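Local coordinates for protein S-adenosylmethionine:2-demethylmenaquinone methyltransferase (Geobacillus kaustophilus, PDB 2PCN) that is a member of the Aldolase/RraA family, built round a mixed beta sheet and assembled from three chains, at residues A[18-30]-A[100-112]. Residues are numbered along the deposited sequence; the frame is centred on the assembly and turned at random.
Sequences ELPFQSYGGKRMF and IGAMPIGVMAIGT
Gln-22 and Ala-109 form a hydrogen-bonded pair where short strand 22-23 adds antiparallel to strand 106-109 in the mixed sheet of this RraA-family fold. Strand 106-109 also pairs, in parallel, with strand 87-90. Gln-22 N reaches Ala-109 O at 2.8 Å, and Ala-109 N bonds back to Gln-22 O. Tyr-24 N then meets Val-107 O at 2.7 Å, nearly straight at 172°. A water then bridges the two segments, and further on Lys-27 N bonds Ile-105 O. The water accepts from Val-107 N, donates to Lys-27 O and bonds Ser-23 OG.

Met-108 lies on the Ser-23 face of the sheet, between Phe-21 and Phe-30. Its CG is anti to the carbonyl carbon (chi1 -66°), and the chain bends only at chi3. CB packs on Phe-21 CB at 3.7 Å, while CG meets the Phe-30 edge at CZ. SD lies oblique to both rings in Met-aromatic contacts. Phe-30 holds CG between its backbone N and carbonyl carbon (chi1 60°). One ring face thus covers Gly-106, whose CA makes a CH-pi contact 3.7 Å from the centroid.

On the face of Gln-22 and Ala-109, the Tyr-24 ring packs at its CE2 edge against Ala-109 CB at 3.8 Å. Ile-94 of strand 93-94 also touches both. Thr-112 gives its OG1 to a hydrogen bond with Asp-147 O of the second subunit. Its methyl CG2 turns to Tyr-24, 3.7 Å from CE1.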
ATOM      1  N   GLU A  18       2.218 -12.142  11.711  1.00 15.33           N
ATOM      2  CA  GLU A  18       1.757 -12.521  10.380  1.00 14.76           C
ATOM      3  C   GLU A  18       0.922 -11.428   9.729  1.00 18.55           C
ATOM      4  O   GLU A  18       0.668 -11.461   8.524  1.00 21.80           O
ATOM      5  CB  GLU A  18       0.938 -13.807  10.477  1.00 18.11           C
ATOM      6  CG  GLU A  18       1.725 -14.987  11.009  1.00 20.87           C
ATOM      7  CD  GLU A  18       0.830 -16.130  11.441  1.00 33.75           C
ATOM      8  OE1 GLU A  18      -0.085 -16.491  10.674  1.00 37.54           O
ATOM      9  OE2 GLU A  18       1.050 -16.667  12.547  1.00 42.39           O
ATOM     10  N   LEU A  19       0.495 -10.466  10.533  1.00 13.16           N
ATOM     11  CA  LEU A  19      -0.306  -9.360  10.037  1.00 18.75           C
ATOM     12  C   LEU A  19       0.597  -8.240   9.529  1.00 17.92           C
ATOM     13  O   LEU A  19       1.417  -7.706  10.278  1.00 17.65           O
ATOM     14  CB  LEU A  19      -1.207  -8.832  11.155  1.00 20.59           C
ATOM     15  CG  LEU A  19      -2.071  -7.602  10.863  1.00 24.84           C
ATOM     16  CD1 LEU A  19      -3.096  -7.921   9.780  1.00 24.40           C
ATOM     17  CD2 LEU A  19      -2.769  -7.170  12.143  1.00 20.92           C
ATOM     18  N   PRO A  20       0.475  -7.887   8.240  1.00 16.19           N
ATOM     19  CA  PRO A  20       1.301  -6.817   7.678  1.00 16.77           C
ATOM     20  C   PRO A  20       0.717  -5.473   8.095  1.00 17.60           C
ATOM     21  O   PRO A  20      -0.489  -5.255   7.988  1.00 21.38           O
ATOM     22  CB  PRO A  20       1.192  -7.056   6.177  1.00 17.35           C
ATOM     23  CG  PRO A  20      -0.205  -7.558   6.034  1.00 23.43           C
ATOM     24  CD  PRO A  20      -0.321  -8.539   7.183  1.00 24.07           C
ATOM     25  N   PHE A  21       1.568  -4.580   8.578  1.00  8.92           N
ATOM     26  CA  PHE A  21       1.118  -3.264   9.013  1.00 12.36           C
ATOM     27  C   PHE A  21       1.535  -2.172   8.046  1.00 12.18           C
ATOM     28  O   PHE A  21       2.491  -2.328   7.286  1.00 11.52           O
ATOM     29  CB  PHE A  21       1.722  -2.913  10.377  1.00 13.71           C
ATOM     30  CG  PHE A  21       1.167  -3.707  11.520  1.00 12.97           C
ATOM     31  CD1 PHE A  21      -0.065  -3.379  12.077  1.00 12.62           C
ATOM     32  CD2 PHE A  21       1.893  -4.759  12.066  1.00 12.80           C
ATOM     33  CE1 PHE A  21      -0.565  -4.082  13.166  1.00 11.46           C
ATOM     34  CE2 PHE A  21       1.399  -5.470  13.157  1.00 12.32           C
ATOM     35  CZ  PHE A  21       0.169  -5.128  13.707  1.00 11.26           C
ATOM     36  N   GLN A  22       0.807  -1.062   8.081  1.00 10.45           N
ATOM     37  CA  GLN A  22       1.152   0.094   7.273  1.00 10.33           C
ATOM     38  C   GLN A  22       1.914   0.936   8.291  1.00 13.78           C
ATOM     39  O   GLN A  22       1.522   0.980   9.457  1.00 10.91           O
ATOM     40  CB  GLN A  22      -0.099   0.852   6.823  1.00 10.79           C
ATOM     41  CG  GLN A  22      -1.066   0.037   5.982  1.00 24.75           C
ATOM     42  CD  GLN A  22      -0.396  -0.586   4.778  1.00 29.42           C
ATOM     43  OE1 GLN A  22       0.266   0.098   3.998  1.00 34.88           O
ATOM     44  NE2 GLN A  22      -0.566  -1.894   4.617  1.00 36.33           N
ATOM     45  N   SER A  23       2.999   1.579   7.869  1.00 11.69           N
ATOM     46  CA  SER A  23       3.791   2.412   8.776  1.00 11.87           C
ATOM     47  C   SER A  23       3.386   3.869   8.577  1.00 13.35           C
ATOM     48  O   SER A  23       3.481   4.395   7.469  1.00 12.65           O
ATOM     49  CB  SER A  23       5.283   2.234   8.488  1.00 15.51           C
ATOM     50  OG  SER A  23       6.068   2.887   9.470  1.00 21.07           O
ATOM     51  N   TYR A  24       2.950   4.520   9.653  1.00  7.22           N
ATOM     52  CA  TYR A  24       2.485   5.904   9.582  1.00 10.14           C
ATOM     53  C   TYR A  24       3.338   6.961  10.283  1.00  9.96           C
ATOM     54  O   TYR A  24       3.210   8.145   9.987  1.00  9.98           O
ATOM     55  CB  TYR A  24       1.067   5.991  10.148  1.00  7.75           C
ATOM     56  CG  TYR A  24       0.036   5.216   9.372  1.00 11.03           C
ATOM     57  CD1 TYR A  24      -0.428   5.674   8.136  1.00 14.60           C
ATOM     58  CD2 TYR A  24      -0.480   4.020   9.867  1.00  8.10           C
ATOM     59  CE1 TYR A  24      -1.384   4.957   7.413  1.00 15.54           C
ATOM     60  CE2 TYR A  24      -1.434   3.297   9.153  1.00 17.49           C
ATOM     61  CZ  TYR A  24      -1.881   3.772   7.927  1.00 17.45           C
ATOM     62  OH  TYR A  24      -2.813   3.051   7.219  1.00 15.53           O
ATOM     63  N   GLY A  25       4.196   6.544  11.208  1.00 11.81           N
ATOM     64  CA  GLY A  25       5.007   7.509  11.932  1.00  7.78           C
ATOM     65  C   GLY A  25       6.269   7.963  11.227  1.00 13.18           C
ATOM     66  O   GLY A  25       6.667   7.390  10.211  1.00 10.70           O
ATOM     67  N   GLY A  26       6.893   9.004  11.771  1.00 10.52           N
ATOM     68  CA  GLY A  26       8.121   9.523  11.195  1.00 14.04           C
ATOM     69  C   GLY A  26       9.260   8.529  11.329  1.00 16.66           C
ATOM     70  O   GLY A  26      10.253   8.603  10.605  1.00 16.71           O
ATOM     71  N   LYS A  27       9.122   7.604  12.275  1.00 14.26           N
ATOM     72  CA  LYS A  27      10.128   6.573  12.498  1.00 20.17           C
ATOM     73  C   LYS A  27       9.629   5.267  11.894  1.00 15.45           C
ATOM     74  O   LYS A  27       8.528   4.814  12.201  1.00 14.58           O
ATOM     75  CB  LYS A  27      10.386   6.383  13.997  1.00 21.84           C
ATOM     76  CG  LYS A  27      11.131   7.537  14.641  1.00 33.06           C
ATOM     77  CD  LYS A  27      12.507   7.695  14.014  1.00 40.28           C
ATOM     78  CE  LYS A  27      13.170   8.988  14.443  1.00 48.31           C
ATOM     79  NZ  LYS A  27      14.519   9.153  13.828  1.00 49.03           N
ATOM     80  N   ARG A  28      10.443   4.666  11.037  1.00 13.58           N
ATOM     81  CA  ARG A  28      10.069   3.417  10.394  1.00 14.73           C
ATOM     82  C   ARG A  28      10.581   2.229  11.196  1.00 15.31           C
ATOM     83  O   ARG A  28      10.078   1.114  11.068  1.00 17.08           O
ATOM     84  CB  ARG A  28      10.624   3.397   8.969  1.00 20.54           C
ATOM     85  CG  ARG A  28      10.174   4.613   8.168  1.00 33.18           C
ATOM     86  CD  ARG A  28      10.746   4.650   6.762  1.00 44.62           C
ATOM     87  NE  ARG A  28      10.335   5.865   6.059  1.00 53.66           N
ATOM     88  CZ  ARG A  28      10.670   6.161   4.807  1.00 57.73           C
ATOM     89  NH1 ARG A  28      11.428   5.331   4.103  1.00 60.19           N
ATOM     90  NH2 ARG A  28      10.248   7.292   4.258  1.00 57.66           N
ATOM     91  N   MET A  29      11.573   2.483  12.040  1.00 11.06           N
ATOM     92  CA  MET A  29      12.150   1.442  12.878  1.00  7.75           C
ATOM     93  C   MET A  29      12.041   1.845  14.346  1.00 10.29           C
ATOM     94  O   MET A  29      12.416   2.954  14.719  1.00  9.95           O
ATOM     95  CB  MET A  29      13.618   1.233  12.507  1.00 11.43           C
ATOM     96  CG  MET A  29      14.337   0.217  13.363  1.00 19.13           C
ATOM     97  SD  MET A  29      16.067   0.050  12.882  1.00 28.03           S
ATOM     98  CE  MET A  29      15.926  -1.114  11.525  1.00 18.72           C
ATOM     99  N   PHE A  30      11.512   0.948  15.172  1.00  9.21           N
ATOM    100  CA  PHE A  30      11.372   1.229  16.596  1.00 11.72           C
ATOM    101  C   PHE A  30      11.215  -0.067  17.377  1.00 12.54           C
ATOM    102  O   PHE A  30      10.812  -1.091  16.822  1.00  8.78           O
ATOM    103  CB  PHE A  30      10.183   2.174  16.849  1.00 11.59           C
ATOM    104  CG  PHE A  30       8.856   1.637  16.384  1.00 11.99           C
ATOM    105  CD1 PHE A  30       7.979   1.041  17.285  1.00 11.96           C
ATOM    106  CD2 PHE A  30       8.480   1.736  15.049  1.00 10.41           C
ATOM    107  CE1 PHE A  30       6.740   0.553  16.863  1.00 14.07           C
ATOM    108  CE2 PHE A  30       7.248   1.253  14.613  1.00 13.54           C
ATOM    109  CZ  PHE A  30       6.374   0.658  15.524  1.00 10.97           C
ATOM    110  N   ILE A 100       0.771  12.633  11.821  1.00 11.08           N
ATOM    111  CA  ILE A 100       1.579  11.621  12.492  1.00 11.43           C
ATOM    112  C   ILE A 100       2.828  11.275  11.680  1.00 12.51           C
ATOM    113  O   ILE A 100       3.871  10.942  12.241  1.00  8.86           O
ATOM    114  CB  ILE A 100       0.726  10.360  12.760  1.00  7.55           C
ATOM    115  CG1 ILE A 100      -0.269  10.671  13.886  1.00  8.62           C
ATOM    116  CG2 ILE A 100       1.618   9.160  13.096  1.00  7.14           C
ATOM    117  CD1 ILE A 100      -1.377   9.639  14.058  1.00  9.85           C
ATOM    118  N   GLY A 101       2.725  11.371  10.359  1.00 10.24           N
ATOM    119  CA  GLY A 101       3.872  11.071   9.519  1.00 11.51           C
ATOM    120  C   GLY A 101       5.040  12.017   9.754  1.00 15.03           C
ATOM    121  O   GLY A 101       6.178  11.718   9.382  1.00 10.20           O
ATOM    122  N   ALA A 102       4.761  13.159  10.377  1.00 10.54           N
ATOM    123  CA  ALA A 102       5.789  14.163  10.656  1.00 13.13           C
ATOM    124  C   ALA A 102       6.361  14.069  12.071  1.00 17.62           C
ATOM    125  O   ALA A 102       7.229  14.857  12.450  1.00 16.30           O
ATOM    126  CB  ALA A 102       5.216  15.561  10.423  1.00 15.95           C
ATOM    127  N   MET A 103       5.882  13.101  12.845  1.00 12.40           N
ATOM    128  CA  MET A 103       6.340  12.928  14.222  1.00 13.99           C
ATOM    129  C   MET A 103       7.416  11.857  14.371  1.00 14.64           C
ATOM    130  O   MET A 103       7.356  10.806  13.732  1.00 14.34           O
ATOM    131  CB  MET A 103       5.145  12.605  15.122  1.00 11.32           C
ATOM    132  CG  MET A 103       4.114  13.725  15.180  1.00 16.40           C
ATOM    133  SD  MET A 103       2.718  13.351  16.268  1.00 22.60           S
ATOM    134  CE  MET A 103       1.368  13.957  15.291  1.00 24.30           C
ATOM    135  N   PRO A 104       8.417  12.112  15.234  1.00 14.18           N
ATOM    136  CA  PRO A 104       9.534  11.196  15.493  1.00 12.91           C
ATOM    137  C   PRO A 104       9.182   9.989  16.363  1.00 17.98           C
ATOM    138  O   PRO A 104       9.839   9.720  17.373  1.00 16.05           O
ATOM    139  CB  PRO A 104      10.562  12.101  16.156  1.00 14.80           C
ATOM    140  CG  PRO A 104       9.691  13.004  16.985  1.00 16.42           C
ATOM    141  CD  PRO A 104       8.571  13.355  16.014  1.00 18.36           C
ATOM    142  N   ILE A 105       8.146   9.262  15.967  1.00 10.04           N
ATOM    143  CA  ILE A 105       7.726   8.092  16.714  1.00 12.83           C
ATOM    144  C   ILE A 105       7.215   7.028  15.751  1.00 13.54           C
ATOM    145  O   ILE A 105       6.833   7.333  14.623  1.00 11.88           O
ATOM    146  CB  ILE A 105       6.624   8.467  17.726  1.00 18.80           C
ATOM    147  CG1 ILE A 105       6.421   7.325  18.716  1.00 22.17           C
ATOM    148  CG2 ILE A 105       5.334   8.799  16.991  1.00 14.97           C
ATOM    149  CD1 ILE A 105       5.562   7.692  19.891  1.00 27.61           C
ATOM    150  N   GLY A 106       7.229   5.774  16.185  1.00 13.56           N
ATOM    151  CA  GLY A 106       6.746   4.712  15.326  1.00  7.78           C
ATOM    152  C   GLY A 106       5.255   4.501  15.498  1.00 11.39           C
ATOM    153  O   GLY A 106       4.744   4.525  16.617  1.00  7.31           O
ATOM    154  N   VAL A 107       4.548   4.331  14.387  1.00  8.70           N
ATOM    155  CA  VAL A 107       3.113   4.080  14.432  1.00 11.64           C
ATOM    156  C   VAL A 107       2.739   3.119  13.312  1.00 10.99           C
ATOM    157  O   VAL A 107       2.873   3.448  12.133  1.00 10.40           O
ATOM    158  CB  VAL A 107       2.272   5.370  14.251  1.00 12.88           C
ATOM    159  CG1 VAL A 107       0.781   5.017  14.266  1.00  6.17           C
ATOM    160  CG2 VAL A 107       2.578   6.370  15.355  1.00 10.17           C
ATOM    161  N   MET A 108       2.291   1.926  13.690  1.00  9.18           N
ATOM    162  CA  MET A 108       1.867   0.918  12.723  1.00  9.37           C
ATOM    163  C   MET A 108       0.406   0.586  12.983  1.00 10.44           C
ATOM    164  O   MET A 108      -0.009   0.432  14.134  1.00 10.94           O
ATOM    165  CB  MET A 108       2.703  -0.360  12.850  1.00  9.38           C
ATOM    166  CG  MET A 108       4.166  -0.200  12.480  1.00 14.25           C
ATOM    167  SD  MET A 108       5.018  -1.783  12.552  1.00 16.60           S
ATOM    168  CE  MET A 108       6.148  -1.633  11.169  1.00 21.05           C
ATOM    169  N   ALA A 109      -0.366   0.475  11.908  1.00 10.46           N
ATOM    170  CA  ALA A 109      -1.790   0.167  12.006  1.00  8.25           C
ATOM    171  C   ALA A 109      -2.213  -0.502  10.703  1.00  9.46           C
ATOM    172  O   ALA A 109      -1.435  -0.547   9.748  1.00  8.65           O
ATOM    173  CB  ALA A 109      -2.577   1.447  12.227  1.00  7.84           C
ATOM    174  N   ILE A 110      -3.436  -1.018  10.642  1.00  7.24           N
ATOM    175  CA  ILE A 110      -3.868  -1.682   9.414  1.00  7.08           C
ATOM    176  C   ILE A 110      -4.584  -0.761   8.439  1.00 13.29           C
ATOM    177  O   ILE A 110      -4.895  -1.161   7.315  1.00 12.72           O
ATOM    178  CB  ILE A 110      -4.774  -2.901   9.707  1.00  9.89           C
ATOM    179  CG1 ILE A 110      -6.071  -2.453  10.384  1.00 16.13           C
ATOM    180  CG2 ILE A 110      -4.021  -3.895  10.583  1.00 11.73           C
ATOM    181  CD1 ILE A 110      -7.112  -3.550  10.489  1.00 21.10           C
ATOM    182  N   GLY A 111      -4.836   0.475   8.858  1.00 10.54           N
ATOM    183  CA  GLY A 111      -5.506   1.411   7.974  1.00  9.14           C
ATOM    184  C   GLY A 111      -5.865   2.714   8.654  1.00 11.66           C
ATOM    185  O   GLY A 111      -5.514   2.938   9.811  1.00 10.20           O
ATOM    186  N   THR A 112      -6.556   3.583   7.924  1.00 10.49           N
ATOM    187  CA  THR A 112      -6.977   4.868   8.460  1.00 11.10           C
ATOM    188  C   THR A 112      -8.495   4.948   8.431  1.00 13.51           C
ATOM    189  O   THR A 112      -9.145   4.299   7.614  1.00 11.77           O
ATOM    190  CB  THR A 112      -6.419   6.048   7.636  1.00 11.39           C
ATOM    191  OG1 THR A 112      -6.891   5.961   6.283  1.00 11.42           O
ATOM    192  CG2 THR A 112      -4.893   6.034   7.648  1.00 14.79           C
TER
HETATM  193  O   HOH W   1       6.067   4.245  11.796  1.00  9.96           O